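Local structure of CaaX farnesyltransferase beta subunit Ram1 (Aspergillus fumigatus, 4L9P) at residues B[365-370]-B[431-436]; B[437-442]-B[492-497]. The protein probably transfers, as the peptide-binding subunit of a zinc-dependent heterodimer, a farnesyl group from farnesyl diphosphate to a cysteine near the C-terminus of target proteins. One frame throughout, in Å; residues are numbered along the deposited sequence.

Interaction 1 of 2, residues B[365-370]-B[431-436]; sequences DGCYSH and SYHTCY. With ZN (zinc ion), chain J; FII ([(3,7,11-trimethyl-dodeca-2,6,10-trienyloxycarbamoyl)-methyl]-phosphonic acid), chain Q; EDO (1,2-ethanediol), chain M.
Asp365, Cys367 and His433 meet across this contact through one zinc ion. Asp365 is an uneven bidentate ligand: its OD2 lies 2.0 Å from the zinc and its OD1 2.6 Å. Cys367 SG binds the metal at 2.4 Å, and His433 closes the protein's share with NE2 at 2.0 Å from zinc. The bound peptide supplies the remaining ligand. Asp365 OD1 also comes to the edge of the His433 ring, near its plane, but this closeness to NE2 follows from the shared metal and is no hydrogen bond.

Tyr432 touches the same sulfur. Its OH is 3.1 Å from Cys367 SG, and the sulfur sits at the edge of the phenol ring, 74° off the ring normal, while Cys367 CB packs against Tyr432 CE2. The same hydroxyl is hydrogen-bonded to Trp371.

The two ligand residues of the turn are also tied to each other: Cys367 N donates to Asp365 OD1 at 2.9 Å in a nearly straight bond (173°), a capping bond at the turn before helix 368-371 that meets the oxygen from above the carboxylate plane. The chain makes a type I turn from Asp365 to Tyr368, which places both ligand residues within three positions, with Cys367 SG held between backbone N and carbonyl carbon. Further out, Tyr436 lays CB against Cys367 CB, and its ring runs beside that of His370, planes 19° apart but slid so that they barely overlap. Tyr368 leaves the backbone away from segment 431-436, and its OH donates to phosphonate O51 of the bound FII at 2.5 Å. An Asp-x-Cys turn and a helical histidine joined by zinc form the metal site of protein farnesyltransferase beta subunits, here flanked by the isoprenoid pocket.

Interaction 2 of 2, residues B[437-442]-B[492-497]; sequences ALTGLS and VPFHPI
Ser442 and Thr439, one turn apart on helix 431-444, face the irregular segment 492-497 within the alpha-alpha toroid of the prenyltransferase beta subunit. The contact ties a helix of the toroid to the connection that runs from strand 468-471 to helix 502-513, and it is small, burying 149 Å² over both sides; the closest CA atoms, of Ser442 and Pro493, are 5.9 Å apart.

Van der Waals contact between the two segments is sparse. The Phe494 ring crosses the Thr439 side chain at about a right angle, and its CD2 and CE2 approach Thr439 OG1 obliquely, at 4.2 Å for CE2. That hydroxyl has its polar partner within its own helix, where it is hydrogen-bonded to Cys435 O, and its approach to Phe494 is plain packing. Leu164 of helix 151-164 touches Thr439, Ser442 and Phe494 alike, bringing a third element to the contact, while Pro493 rests on Tyr446 and His448 of strand 446-449.

Hydrogen bonding centres on one serine. Placing OG anti to the backbone N (chi1 -179°) extends the Ser442 hydroxyl from the helix to the loop backbone, and it donates to Val492 O at 2.7 Å. The C=O...OG angle is 124°, with the donor 45° out of the carbonyl plane, so the approach is not along a lone pair. A hydroxyl directed in this way grips the loop without any backbone-to-backbone bond between the segments.

Water supplies the other link. One molecule donates to Ser442 OG at 2.7 Å and accepts from Phe494 N at 2.9 Å. Ser442 OG therefore gives its proton to Val492 O and receives one from the water, which carries the grip two residues along the loop to the amide of Phe494.

Helix 431-444 serves both contacts in series: residues 431-436 reach the metal in interaction 1, and residues 437-442 hold the loop in interaction 2. Their centres are 10 Å apart, and they touch directly, with His370 ND1 3.5 Å from Thr439 CG2 and Ser369 CB 3.8 Å from Gly440 CA. Segment 365-370 therefore packs along both parts of the helix. Interaction 2 lies away from the reaction centre: the Thr439 side chain is about 12 Å from the zinc and about 12 Å from FII. The loop nevertheless approaches the isoprenoid pocket further on, where Ile497 O is hydrogen-bonded to Tyr255, one of its residues.

Interaction 1 of 2, residues B[365-370]-B[431-436]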
# COMPACT_ATOMS: atom_id res chain seq x y z
N ASP B 365 4.77 6.30 9.78
CA ASP B 365 3.44 5.95 10.28
C ASP B 365 3.48 4.47 10.65
O ASP B 365 3.99 3.63 9.91
CB ASP B 365 2.42 6.22 9.10
CG ASP B 365 1.05 5.75 9.36
OD1 ASP B 365 0.75 4.98 10.30
OD2 ASP B 365 0.15 6.18 8.61
N GLY B 366 3.00 4.21 11.86
CA GLY B 366 3.02 2.84 12.38
C GLY B 366 2.32 1.83 11.48
O GLY B 366 2.66 0.63 11.58
N CYS B 367 1.35 2.21 10.62
CA CYS B 367 0.74 1.12 9.83
C CYS B 367 1.70 0.57 8.75
O CYS B 367 1.54 -0.59 8.32
CB CYS B 367 -0.63 1.53 9.20
SG CYS B 367 -0.47 2.90 7.91
N TYR B 368 2.70 1.37 8.39
CA TYR B 368 3.69 0.88 7.43
C TYR B 368 4.59 -0.18 8.09
O TYR B 368 5.37 -0.81 7.39
CB TYR B 368 4.52 2.03 6.79
CG TYR B 368 3.60 2.99 6.02
CD1 TYR B 368 2.63 2.47 5.15
CD2 TYR B 368 3.65 4.34 6.26
CE1 TYR B 368 1.71 3.34 4.46
CE2 TYR B 368 2.78 5.23 5.60
CZ TYR B 368 1.81 4.68 4.75
OH TYR B 368 0.95 5.53 4.07
N SER B 369 4.51 -0.32 9.42
CA SER B 369 5.23 -1.43 10.03
C SER B 369 4.81 -2.75 9.38
O SER B 369 5.66 -3.66 9.21
CB SER B 369 4.89 -1.50 11.53
OG SER B 369 5.14 -0.23 12.11
N HIS B 370 3.54 -2.86 8.94
CA HIS B 370 3.13 -3.95 8.08
C HIS B 370 3.40 -3.69 6.62
O HIS B 370 4.13 -4.47 5.96
CB HIS B 370 1.66 -4.26 8.25
CG HIS B 370 1.17 -5.14 7.16
ND1 HIS B 370 1.67 -6.43 6.97
CD2 HIS B 370 0.27 -4.92 6.14
CE1 HIS B 370 1.10 -6.95 5.88
NE2 HIS B 370 0.26 -6.05 5.35
N SER B 431 -8.38 0.88 15.23
CA SER B 431 -8.08 -0.54 15.20
C SER B 431 -7.25 -0.95 13.97
O SER B 431 -6.55 -1.95 13.99
CB SER B 431 -9.35 -1.37 15.34
OG SER B 431 -10.20 -1.18 14.24
N TYR B 432 -7.31 -0.12 12.91
CA TYR B 432 -6.45 -0.33 11.71
C TYR B 432 -4.98 -0.15 12.12
O TYR B 432 -4.12 -1.03 11.82
CB TYR B 432 -6.85 0.67 10.60
CG TYR B 432 -5.86 0.88 9.51
CD1 TYR B 432 -5.83 0.05 8.37
CD2 TYR B 432 -4.91 1.90 9.62
CE1 TYR B 432 -4.87 0.25 7.38
CE2 TYR B 432 -3.97 2.12 8.62
CZ TYR B 432 -3.94 1.29 7.50
OH TYR B 432 -2.95 1.51 6.56
N HIS B 433 -4.65 0.98 12.78
CA HIS B 433 -3.29 1.21 13.24
C HIS B 433 -2.87 0.19 14.30
O HIS B 433 -1.69 -0.17 14.37
CB HIS B 433 -3.10 2.66 13.67
CG HIS B 433 -2.96 3.56 12.47
ND1 HIS B 433 -4.00 4.31 11.97
CD2 HIS B 433 -1.90 3.73 11.65
CE1 HIS B 433 -3.59 4.91 10.85
NE2 HIS B 433 -2.32 4.57 10.63
N THR B 434 -3.80 -0.25 15.13
CA THR B 434 -3.48 -1.24 16.15
C THR B 434 -3.15 -2.57 15.46
O THR B 434 -2.08 -3.19 15.75
CB THR B 434 -4.70 -1.44 17.10
OG1 THR B 434 -4.97 -0.19 17.74
CG2 THR B 434 -4.38 -2.49 18.16
N CYS B 435 -4.00 -3.03 14.53
CA CYS B 435 -3.66 -4.25 13.82
C CYS B 435 -2.28 -4.20 13.13
O CYS B 435 -1.45 -5.15 13.26
CB CYS B 435 -4.76 -4.49 12.75
SG CYS B 435 -4.44 -5.84 11.60
N TYR B 436 -2.05 -3.14 12.35
CA TYR B 436 -0.84 -3.16 11.52
C TYR B 436 0.45 -2.83 12.28
O TYR B 436 1.49 -3.36 11.91
CB TYR B 436 -1.02 -2.30 10.25
CG TYR B 436 -2.03 -2.98 9.32
CD1 TYR B 436 -1.84 -4.30 8.85
CD2 TYR B 436 -3.19 -2.31 8.93
CE1 TYR B 436 -2.72 -4.92 7.98
CE2 TYR B 436 -4.08 -2.93 8.07
CZ TYR B 436 -3.88 -4.21 7.59
OH TYR B 436 -4.79 -4.82 6.74
ZN ZN J . -1.37 4.86 8.85
C1 FII Q . -4.92 -4.60 1.01
C2 FII Q . -5.11 -3.11 0.98
C6 FII Q . -6.49 -2.64 0.82
C10 FII Q . -3.92 -2.27 0.73
C11 FII Q . -3.97 -0.75 0.58
C12 FII Q . -3.53 -0.14 1.94
C15 FII Q . -3.06 1.31 1.94
C18 FII Q . -2.63 1.96 3.25
C22 FII Q . -3.49 2.12 0.76
C23 FII Q . -2.72 3.42 0.58
C24 FII Q . -3.35 4.30 -0.43
C27 FII Q . -2.87 5.71 -0.28
C30 FII Q . -1.62 6.06 -1.07
C34 FII Q . -3.94 6.69 0.01
C35 FII Q . -3.71 8.19 -0.07
O36 FII Q . -3.80 8.79 1.21
N42 FII Q . -2.97 8.28 2.17
C43 FII Q . -1.84 9.08 2.37
O44 FII Q . -1.57 10.11 1.74
C45 FII Q . -0.95 8.57 3.50
P46 FII Q . 0.87 8.90 3.24
O49 FII Q . 1.16 8.50 1.84
O50 FII Q . 1.13 10.34 3.56
O51 FII Q . 1.51 7.96 4.28
C1 EDO M . -12.42 1.50 13.92
O1 EDO M . -11.49 0.98 12.97
C2 EDO M . -11.94 2.56 14.85
O2 EDO M . -10.90 2.00 15.63

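Interaction 2 of 2, residues B[437-442]-B[492-497]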
# COMPACT_ATOMS: atom_id res chain seq x y z
N ALA B 437 0.37 -2.04 13.36
CA ALA B 437 1.58 -1.89 14.20
C ALA B 437 1.91 -3.22 14.89
O ALA B 437 3.08 -3.60 14.93
CB ALA B 437 1.39 -0.82 15.24
N LEU B 438 0.89 -3.95 15.36
CA LEU B 438 1.15 -5.27 15.96
C LEU B 438 1.70 -6.24 14.92
O LEU B 438 2.58 -7.03 15.19
CB LEU B 438 -0.10 -5.82 16.63
CG LEU B 438 -0.54 -5.05 17.89
CD1 LEU B 438 -1.93 -5.57 18.28
CD2 LEU B 438 0.44 -5.26 19.04
N THR B 439 1.16 -6.18 13.70
CA THR B 439 1.59 -7.09 12.64
C THR B 439 3.09 -6.86 12.37
O THR B 439 3.89 -7.80 12.27
CB THR B 439 0.75 -6.87 11.37
OG1 THR B 439 -0.60 -7.29 11.62
CG2 THR B 439 1.29 -7.70 10.24
N GLY B 440 3.50 -5.60 12.26
CA GLY B 440 4.90 -5.28 12.06
C GLY B 440 5.80 -5.67 13.22
O GLY B 440 6.91 -6.14 12.98
N LEU B 441 5.32 -5.49 14.46
CA LEU B 441 6.11 -5.94 15.60
C LEU B 441 6.30 -7.46 15.50
O LEU B 441 7.39 -7.98 15.79
CB LEU B 441 5.38 -5.54 16.86
CG LEU B 441 6.19 -5.95 18.16
CD1 LEU B 441 7.62 -5.34 18.23
CD2 LEU B 441 5.32 -5.49 19.36
N SER B 442 5.25 -8.18 15.09
CA SER B 442 5.42 -9.65 14.98
C SER B 442 6.48 -9.96 13.95
O SER B 442 7.33 -10.85 14.15
CB SER B 442 4.09 -10.33 14.67
OG SER B 442 4.34 -11.74 14.60
N VAL B 492 2.17 -13.78 18.13
CA VAL B 492 2.04 -14.92 17.24
C VAL B 492 2.57 -14.57 15.86
O VAL B 492 2.36 -13.46 15.39
CB VAL B 492 0.54 -15.30 17.24
CG1 VAL B 492 0.13 -16.18 16.12
CG2 VAL B 492 0.08 -15.76 18.65
N PRO B 493 3.25 -15.50 15.16
CA PRO B 493 3.74 -15.19 13.79
C PRO B 493 2.54 -15.09 12.81
O PRO B 493 1.54 -15.82 12.94
CB PRO B 493 4.64 -16.40 13.44
CG PRO B 493 4.15 -17.51 14.37
CD PRO B 493 3.59 -16.84 15.65
N PHE B 494 2.65 -14.17 11.84
CA PHE B 494 1.68 -14.04 10.75
C PHE B 494 2.33 -14.39 9.42
O PHE B 494 3.52 -14.14 9.19
CB PHE B 494 1.14 -12.63 10.68
CG PHE B 494 -0.18 -12.39 11.38
CD1 PHE B 494 -0.58 -13.15 12.50
CD2 PHE B 494 -1.00 -11.39 10.88
CE1 PHE B 494 -1.82 -12.89 13.12
CE2 PHE B 494 -2.22 -11.11 11.47
CZ PHE B 494 -2.66 -11.87 12.62
N HIS B 495 1.53 -14.95 8.55
CA HIS B 495 2.02 -15.27 7.21
C HIS B 495 2.26 -13.96 6.45
O HIS B 495 1.39 -13.10 6.40
CB HIS B 495 0.89 -16.05 6.52
CG HIS B 495 1.29 -16.73 5.26
ND1 HIS B 495 1.62 -16.05 4.11
CD2 HIS B 495 1.47 -18.05 5.00
CE1 HIS B 495 1.96 -16.92 3.16
NE2 HIS B 495 1.91 -18.15 3.69
N PRO B 496 3.44 -13.79 5.86
CA PRO B 496 3.70 -12.46 5.22
C PRO B 496 2.84 -12.14 4.00
O PRO B 496 2.72 -10.96 3.68
CB PRO B 496 5.15 -12.49 4.83
CG PRO B 496 5.60 -13.92 5.13
CD PRO B 496 4.57 -14.71 5.90
N ILE B 497 2.28 -13.13 3.32
CA ILE B 497 1.39 -12.82 2.19
C ILE B 497 -0.07 -12.70 2.66
O ILE B 497 -0.76 -11.78 2.24
CB ILE B 497 1.42 -13.97 1.15
CG1 ILE B 497 2.81 -14.09 0.58
CG2 ILE B 497 0.41 -13.72 0.04
CD1 ILE B 497 2.96 -15.30 -0.39
O HOH W 1 4.93 -12.38 12.00